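PDB 3OUQ: cytochrome c family protein from Geobacter sulfurreducens, which probably transfers electrons along a row of covalently bound c-type hemes, the present chain being the N-terminal six-heme part of a longer twelve-heme protein. Local coordinates for residues A71-C76 with E109-T114; S81-P86 with F99-H104. One frame throughout, in Å; residues are numbered along the deposited sequence.

How the interactions relate
Both interactions build the site of one heme c, from different sides. Interaction 1 joins a loop to the start of helix 113-116, where Cys112 anchors the porphyrin edge and where His116, further along the same helix, supplies one axial ligand. Interaction 2 brings the loop 81-86 against helix 101-104, whose His101 supplies the other. Each is partly buried, with cysteines, histidine or phenylalanine at the heme and charged residues toward solvent. The chemistry differs: 71-76 and 109-114 are held by a carboxylate accepting backbone N-H groups, whereas 81-86 and 99-104 share no hydrogen bond and meet through van der Waals contact around the iron ligand.

Interaction 1. Residues A71-C76 with E109-T114; sequences ADDSQC and EGKCRT. With HEC (heme c), chain E.
Asp73 reaches across to the backbone of Cys112 and Arg113, and one oxygen does the work. Its OD1 accepts from Arg113 N at 2.8 Å in a fairly straight bond (162° at the hydrogen), the donor arriving on the syn side but 25° out of the carboxylate plane. The same OD1 takes a second, weak bond from Cys112 N at 3.2 Å. Since Cys112 is the N-cap residue of helix 113-116, the N-H of the first helical residue is thus satisfied by a side chain from another loop, and the negative charge there would probably suit the helix dipole. Asp73 has CG beside its own backbone N (chi1 -68°), and this puts the carboxylate within bonding range of the helix start.

The guanidinium of Arg113 does not pair with Asp73. A bend at chi3 carries it under Ala71 CB, which lies 3.9 Å above one face of the guanidinium, toward its rim; Arg113 NE forms a salt bridge with Glu53 and a weak hydrogen bond with Ser117.

Nearer the core, Cys76 SG and Cys112 SG stand 4.2 Å apart without a disulfide, because each is spent on a heme: Cys112 SG is bonded to CAB of this heme at 1.8 Å, Cys76 SG to CAB of the neighbouring one. Each is the first cysteine of a CXXCH heme-attachment motif, and here two such motifs of adjoining cytochrome c7 regions meet.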
loop_
_atom_site.group_PDB
_atom_site.type_symbol
_atom_site.label_atom_id
_atom_site.label_comp_id
_atom_site.label_asym_id
_atom_site.label_seq_id
_atom_site.Cartn_x
_atom_site.Cartn_y
_atom_site.Cartn_z
ATOM N N ALA A 71 4.795 -5.601 8.570
ATOM C CA ALA A 71 3.420 -5.966 8.875
ATOM C C ALA A 71 2.920 -5.347 10.179
ATOM O O ALA A 71 2.226 -6.000 10.963
ATOM C CB ALA A 71 3.298 -7.470 8.935
ATOM N N ASP A 72 3.266 -4.085 10.407
ATOM C CA ASP A 72 2.842 -3.382 11.612
ATOM C C ASP A 72 2.274 -2.018 11.254
ATOM O O ASP A 72 3.000 -1.130 10.816
ATOM C CB ASP A 72 4.018 -3.207 12.581
ATOM C CG ASP A 72 4.180 -4.385 13.527
ATOM O OD1 ASP A 72 3.843 -5.522 13.128
ATOM O OD2 ASP A 72 4.657 -4.174 14.668
ATOM N N ASP A 73 0.970 -1.860 11.440
ATOM C CA ASP A 73 0.325 -0.600 11.142
ATOM C C ASP A 73 1.058 0.566 11.802
ATOM O O ASP A 73 1.025 1.688 11.299
ATOM C CB ASP A 73 -1.133 -0.628 11.605
ATOM C CG ASP A 73 -1.984 -1.584 10.795
ATOM O OD1 ASP A 73 -1.732 -1.714 9.577
ATOM O OD2 ASP A 73 -2.916 -2.189 11.371
ATOM N N SER A 74 1.722 0.300 12.923
ATOM C CA SER A 74 2.458 1.345 13.637
ATOM C C SER A 74 3.881 1.508 13.127
ATOM O O SER A 74 4.596 2.411 13.547
ATOM C CB SER A 74 2.503 1.048 15.142
ATOM O OG SER A 74 3.040 -0.239 15.402
ATOM N N GLN A 75 4.289 0.638 12.213
ATOM C CA GLN A 75 5.633 0.706 11.670
ATOM C C GLN A 75 5.701 1.168 10.221
ATOM O O GLN A 75 6.778 1.193 9.633
ATOM C CB GLN A 75 6.322 -0.652 11.809
ATOM C CG GLN A 75 6.613 -1.050 13.240
ATOM C CD GLN A 75 7.586 -0.106 13.913
ATOM O OE1 GLN A 75 8.488 -0.536 14.626
ATOM N NE2 GLN A 75 7.406 1.190 13.697
ATOM N N CYS A 76 4.566 1.531 9.639
ATOM C CA CYS A 76 4.578 1.984 8.259
ATOM C C CYS A 76 5.301 3.310 8.207
ATOM O O CYS A 76 6.085 3.565 7.297
ATOM C CB CYS A 76 3.159 2.159 7.731
ATOM S SG CYS A 76 2.158 0.647 7.804
ATOM N N GLU A 109 -9.243 4.095 13.026
ATOM C CA GLU A 109 -8.303 4.159 14.141
ATOM C C GLU A 109 -6.852 4.113 13.689
ATOM O O GLU A 109 -5.988 3.676 14.437
ATOM C CB GLU A 109 -8.558 3.011 15.122
ATOM C CG GLU A 109 -9.928 3.044 15.769
ATOM C CD GLU A 109 -11.038 2.828 14.764
ATOM O OE1 GLU A 109 -11.100 1.727 14.172
ATOM O OE2 GLU A 109 -11.846 3.759 14.556
ATOM N N GLY A 110 -6.593 4.557 12.464
ATOM C CA GLY A 110 -5.238 4.566 11.945
ATOM C C GLY A 110 -4.750 3.284 11.293
ATOM O O GLY A 110 -3.596 3.211 10.887
ATOM N N LYS A 111 -5.607 2.273 11.183
ATOM C CA LYS A 111 -5.209 1.004 10.571
ATOM C C LYS A 111 -4.792 1.199 9.116
ATOM O O LYS A 111 -5.193 2.173 8.489
ATOM C CB LYS A 111 -6.361 0.003 10.643
ATOM C CG LYS A 111 -6.805 -0.358 12.058
ATOM C CD LYS A 111 -7.985 -1.328 12.011
ATOM C CE LYS A 111 -8.404 -1.781 13.400
ATOM N NZ LYS A 111 -9.566 -2.711 13.331
ATOM N N CYS A 112 -3.983 0.285 8.581
ATOM C CA CYS A 112 -3.532 0.394 7.194
ATOM C C CYS A 112 -3.592 -0.939 6.484
ATOM O O CYS A 112 -4.004 -1.016 5.328
ATOM C CB CYS A 112 -2.083 0.878 7.108
ATOM S SG CYS A 112 -1.663 2.361 8.067
ATOM N N ARG A 113 -3.157 -1.990 7.166
ATOM C CA ARG A 113 -3.150 -3.305 6.560
ATOM C C ARG A 113 -4.552 -3.845 6.300
ATOM O O ARG A 113 -4.712 -4.806 5.541
ATOM C CB ARG A 113 -2.350 -4.278 7.425
ATOM C CG ARG A 113 -0.871 -3.939 7.492
ATOM C CD ARG A 113 -0.089 -4.946 8.303
ATOM N NE ARG A 113 -0.206 -6.288 7.744
ATOM C CZ ARG A 113 -0.710 -7.325 8.405
ATOM N NH1 ARG A 113 -1.146 -7.171 9.654
ATOM N NH2 ARG A 113 -0.774 -8.514 7.819
ATOM N N THR A 114 -5.560 -3.218 6.912
ATOM C CA THR A 114 -6.953 -3.627 6.729
ATOM C C THR A 114 -7.262 -3.682 5.241
ATOM O O THR A 114 -8.028 -4.530 4.775
ATOM C CB THR A 114 -7.966 -2.627 7.333
ATOM O OG1 THR A 114 -7.535 -2.188 8.623
ATOM C CG2 THR A 114 -9.309 -3.300 7.479
HETATM FE FE HEC E . -3.637 3.418 1.697
HETATM C CHA HEC E . -2.850 4.059 -1.604
HETATM C CHB HEC E . -0.319 3.776 2.529
HETATM C CHC HEC E . -4.463 3.017 4.979
HETATM C CHD HEC E . -6.658 2.265 0.714
HETATM N NA HEC E . -1.963 3.789 0.676
HETATM C C1A HEC E . -1.828 4.086 -0.672
HETATM C C2A HEC E . -0.426 4.194 -1.035
HETATM C C3A HEC E . 0.318 4.050 0.096
HETATM C C4A HEC E . -0.646 3.804 1.168
HETATM C CMA HEC E . 1.826 4.236 0.227
HETATM C CAA HEC E . 0.077 4.391 -2.449
HETATM C CBA HEC E . 0.511 3.093 -3.078
HETATM C CGA HEC E . 1.088 3.299 -4.461
HETATM O O1A HEC E . 1.618 2.330 -5.043
HETATM O O2A HEC E . 1.010 4.437 -4.974
HETATM N NB HEC E . -2.638 3.478 3.392
HETATM C C1B HEC E . -1.259 3.683 3.561
HETATM C C2B HEC E . -0.933 3.822 4.962
HETATM C C3B HEC E . -2.104 3.685 5.663
HETATM C C4B HEC E . -3.151 3.410 4.683
HETATM C CMB HEC E . 0.446 4.073 5.513
HETATM C CAB HEC E . -2.295 3.801 7.178
HETATM C CBB HEC E . -2.087 5.179 7.777
HETATM N NC HEC E . -5.230 2.752 2.639
HETATM C C1C HEC E . -5.439 2.668 4.007
HETATM C C2C HEC E . -6.753 2.105 4.278
HETATM C C3C HEC E . -7.326 1.841 3.091
HETATM C C4C HEC E . -6.382 2.252 2.077
HETATM C CMC HEC E . -7.381 1.875 5.628
HETATM C CAC HEC E . -8.709 1.232 2.839
HETATM C CBC HEC E . -9.879 1.907 3.554
HETATM N ND HEC E . -4.572 3.294 -0.061
HETATM C C1D HEC E . -5.852 2.831 -0.280
HETATM C C2D HEC E . -6.241 3.003 -1.676
HETATM C C3D HEC E . -5.140 3.419 -2.338
HETATM C C4D HEC E . -4.124 3.641 -1.334
HETATM C CMD HEC E . -7.639 2.904 -2.278
HETATM C CAD HEC E . -4.905 3.436 -3.834
HETATM C CBD HEC E . -4.680 2.001 -4.247
HETATM C CGD HEC E . -3.775 1.881 -5.452
HETATM O O1D HEC E . -2.618 2.367 -5.365
HETATM O O2D HEC E . -4.222 1.300 -6.476
#

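Interaction 2. Residues S81-P86 with F99-H104. With HEC (heme c), chain E.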
loop_
_atom_site.group_PDB
_atom_site.type_symbol
_atom_site.label_atom_id
_atom_site.label_comp_id
_atom_site.label_asym_id
_atom_site.label_seq_id
_atom_site.Cartn_x
_atom_site.Cartn_y
_atom_site.Cartn_z
ATOM N N SER A 81 6.388 8.163 4.495
ATOM C CA SER A 81 6.193 9.435 5.191
ATOM C C SER A 81 4.753 9.550 5.676
ATOM O O SER A 81 4.495 9.826 6.852
ATOM C CB SER A 81 6.518 10.611 4.265
ATOM O OG SER A 81 5.604 10.693 3.184
ATOM N N GLY A 82 3.815 9.337 4.762
ATOM C CA GLY A 82 2.410 9.404 5.116
ATOM C C GLY A 82 1.621 8.285 4.460
ATOM O O GLY A 82 2.124 7.178 4.281
ATOM N N SER A 83 0.373 8.576 4.108
ATOM C CA SER A 83 -0.496 7.600 3.455
ATOM C C SER A 83 -0.311 7.757 1.957
ATOM O O SER A 83 0.386 6.977 1.317
ATOM C CB SER A 83 -1.960 7.868 3.803
ATOM O OG SER A 83 -2.164 7.890 5.204
ATOM N N ALA A 84 -0.938 8.791 1.414
ATOM C CA ALA A 84 -0.866 9.088 -0.006
ATOM C C ALA A 84 -1.629 10.378 -0.285
ATOM O O ALA A 84 -2.137 11.025 0.634
ATOM C CB ALA A 84 -1.473 7.938 -0.807
ATOM N N ARG A 85 -1.685 10.760 -1.555
ATOM C CA ARG A 85 -2.420 11.949 -1.961
ATOM C C ARG A 85 -3.752 11.390 -2.462
ATOM O O ARG A 85 -3.860 10.191 -2.717
ATOM C CB ARG A 85 -1.685 12.666 -3.098
ATOM N N PRO A 86 -4.778 12.236 -2.614
ATOM C CA PRO A 86 -6.065 11.718 -3.092
ATOM C C PRO A 86 -5.970 10.993 -4.428
ATOM O O PRO A 86 -5.461 11.543 -5.405
ATOM C CB PRO A 86 -6.930 12.972 -3.174
ATOM C CG PRO A 86 -6.415 13.786 -2.025
ATOM C CD PRO A 86 -4.904 13.640 -2.193
ATOM N N PHE A 99 -10.696 8.503 -3.826
ATOM C CA PHE A 99 -10.419 7.891 -2.537
ATOM C C PHE A 99 -9.441 8.754 -1.744
ATOM O O PHE A 99 -8.385 9.136 -2.239
ATOM C CB PHE A 99 -9.809 6.502 -2.671
ATOM C CG PHE A 99 -9.500 5.876 -1.345
ATOM C CD1 PHE A 99 -10.497 5.253 -0.609
ATOM C CD2 PHE A 99 -8.241 6.007 -0.777
ATOM C CE1 PHE A 99 -10.248 4.769 0.666
ATOM C CE2 PHE A 99 -7.984 5.525 0.504
ATOM C CZ PHE A 99 -8.995 4.909 1.227
ATOM N N SER A 100 -9.791 9.048 -0.504
ATOM C CA SER A 100 -8.939 9.857 0.349
ATOM C C SER A 100 -8.589 9.099 1.637
ATOM O O SER A 100 -9.380 8.291 2.127
ATOM C CB SER A 100 -9.657 11.160 0.686
ATOM O OG SER A 100 -9.011 11.855 1.736
ATOM N N HIS A 101 -7.396 9.346 2.166
ATOM C CA HIS A 101 -6.970 8.712 3.407
ATOM C C HIS A 101 -7.328 9.628 4.569
ATOM O O HIS A 101 -7.534 9.170 5.691
ATOM C CB HIS A 101 -5.464 8.462 3.408
ATOM C CG HIS A 101 -5.037 7.290 2.581
ATOM N ND1 HIS A 101 -4.965 7.298 1.207
ATOM C CD2 HIS A 101 -4.644 6.048 2.959
ATOM C CE1 HIS A 101 -4.536 6.089 0.813
ATOM N NE2 HIS A 101 -4.327 5.292 1.841
ATOM N N GLU A 102 -7.396 10.927 4.291
ATOM C CA GLU A 102 -7.744 11.917 5.307
ATOM C C GLU A 102 -9.087 11.536 5.890
ATOM O O GLU A 102 -9.375 11.801 7.052
ATOM C CB GLU A 102 -7.857 13.311 4.691
ATOM C CG GLU A 102 -6.621 13.741 3.939
ATOM C CD GLU A 102 -6.719 13.491 2.448
ATOM O OE1 GLU A 102 -7.397 14.292 1.763
ATOM O OE2 GLU A 102 -6.127 12.494 1.966
ATOM N N VAL A 103 -9.910 10.917 5.054
ATOM C CA VAL A 103 -11.232 10.483 5.460
ATOM C C VAL A 103 -11.195 9.101 6.100
ATOM O O VAL A 103 -11.709 8.913 7.195
ATOM C CB VAL A 103 -12.206 10.443 4.249
ATOM C CG1 VAL A 103 -13.487 9.714 4.625
ATOM C CG2 VAL A 103 -12.532 11.849 3.795
ATOM N N HIS A 104 -10.553 8.146 5.436
ATOM C CA HIS A 104 -10.514 6.778 5.934
ATOM C C HIS A 104 -9.636 6.356 7.091
ATOM O O HIS A 104 -10.113 5.707 8.022
ATOM C CB HIS A 104 -10.256 5.835 4.775
ATOM C CG HIS A 104 -11.369 5.814 3.784
ATOM N ND1 HIS A 104 -11.572 6.790 2.836
ATOM C CD2 HIS A 104 -12.408 4.953 3.657
ATOM C CE1 HIS A 104 -12.702 6.498 2.186
ATOM N NE2 HIS A 104 -13.246 5.390 2.650
HETATM FE FE HEC E . -3.637 3.418 1.697
HETATM C CHA HEC E . -2.850 4.059 -1.604
HETATM C CHB HEC E . -0.319 3.776 2.529
HETATM C CHC HEC E . -4.463 3.017 4.979
HETATM C CHD HEC E . -6.658 2.265 0.714
HETATM N NA HEC E . -1.963 3.789 0.676
HETATM C C1A HEC E . -1.828 4.086 -0.672
HETATM C C2A HEC E . -0.426 4.194 -1.035
HETATM C C3A HEC E . 0.318 4.050 0.096
HETATM C C4A HEC E . -0.646 3.804 1.168
HETATM C CMA HEC E . 1.826 4.236 0.227
HETATM C CAA HEC E . 0.077 4.391 -2.449
HETATM C CBA HEC E . 0.511 3.093 -3.078
HETATM C CGA HEC E . 1.088 3.299 -4.461
HETATM O O1A HEC E . 1.618 2.330 -5.043
HETATM O O2A HEC E . 1.010 4.437 -4.974
HETATM N NB HEC E . -2.638 3.478 3.392
HETATM C C1B HEC E . -1.259 3.683 3.561
HETATM C C2B HEC E . -0.933 3.822 4.962
HETATM C C3B HEC E . -2.104 3.685 5.663
HETATM C C4B HEC E . -3.151 3.410 4.683
HETATM C CMB HEC E . 0.446 4.073 5.513
HETATM C CAB HEC E . -2.295 3.801 7.178
HETATM C CBB HEC E . -2.087 5.179 7.777
HETATM N NC HEC E . -5.230 2.752 2.639
HETATM C C1C HEC E . -5.439 2.668 4.007
HETATM C C2C HEC E . -6.753 2.105 4.278
HETATM C C3C HEC E . -7.326 1.841 3.091
HETATM C C4C HEC E . -6.382 2.252 2.077
HETATM C CMC HEC E . -7.381 1.875 5.628
HETATM C CAC HEC E . -8.709 1.232 2.839
HETATM C CBC HEC E . -9.879 1.907 3.554
HETATM N ND HEC E . -4.572 3.294 -0.061
HETATM C C1D HEC E . -5.852 2.831 -0.280
HETATM C C2D HEC E . -6.241 3.003 -1.676
HETATM C C3D HEC E . -5.140 3.419 -2.338
HETATM C C4D HEC E . -4.124 3.641 -1.334
HETATM C CMD HEC E . -7.639 2.904 -2.278
HETATM C CAD HEC E . -4.905 3.436 -3.834
HETATM C CBD HEC E . -4.680 2.001 -4.247
HETATM C CGD HEC E . -3.775 1.881 -5.452
HETATM O O1D HEC E . -2.618 2.367 -5.365
HETATM O O2D HEC E . -4.222 1.300 -6.476
#
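Ser83 and Ala84 back the imidazole of His101, an axial iron ligand in this bis-histidine heme site of the cytochrome c7 fold. The His101 side chain can be followed outward. CB rests against Ser83 CB, and CG sits 3.4 Å from that same carbon, which lies over one face of the ring. With CG beside the backbone N and anti to the carbonyl carbon (chi1 -77°), the imidazole leaves helix 101-104 pointing at the porphyrin. ND1 has Ala84 CB for a neighbour. CD2 and CE1 flank the metal, CD2 over the gap between the nitrogens NB and NC, with the CHC bridge in the plane of the ring, and CE1 nearest ND; the tip, NE2, binds the iron at 2.0 Å. His116 holds the other axial position.

The opposite face of His101 is met by CE2 of Phe99, so the imidazole is held between the 81-86 loop and an aromatic edge. Phe99 itself lies over the heme, CMD being 3.5 Å from the plane of the phenyl ring, toward its rim, and CE2 close to C1D and CHD; its CE1 reaches over the centre of the His104 ring. With Phe99 cut back to an alanine, the porphyrin would probably have a gap beside CMD and CHD, and one face each of His101 and His104 would lose its aromatic cover.

Toward solvent the contact thins out. Pro86 CA makes a CH...O contact of 3.6 Å with Phe99 O, and Pro86 CG lies across from Glu102 OE1 at 3.9 Å. At the N-cap, Ser100 OG accepts weakly from Glu102 N. His104, which with His142 binds the iron of the next heme, is steadied at its other nitrogen, ND1, which donates to Ser100 O at 2.7 Å, nearly along the C=O axis.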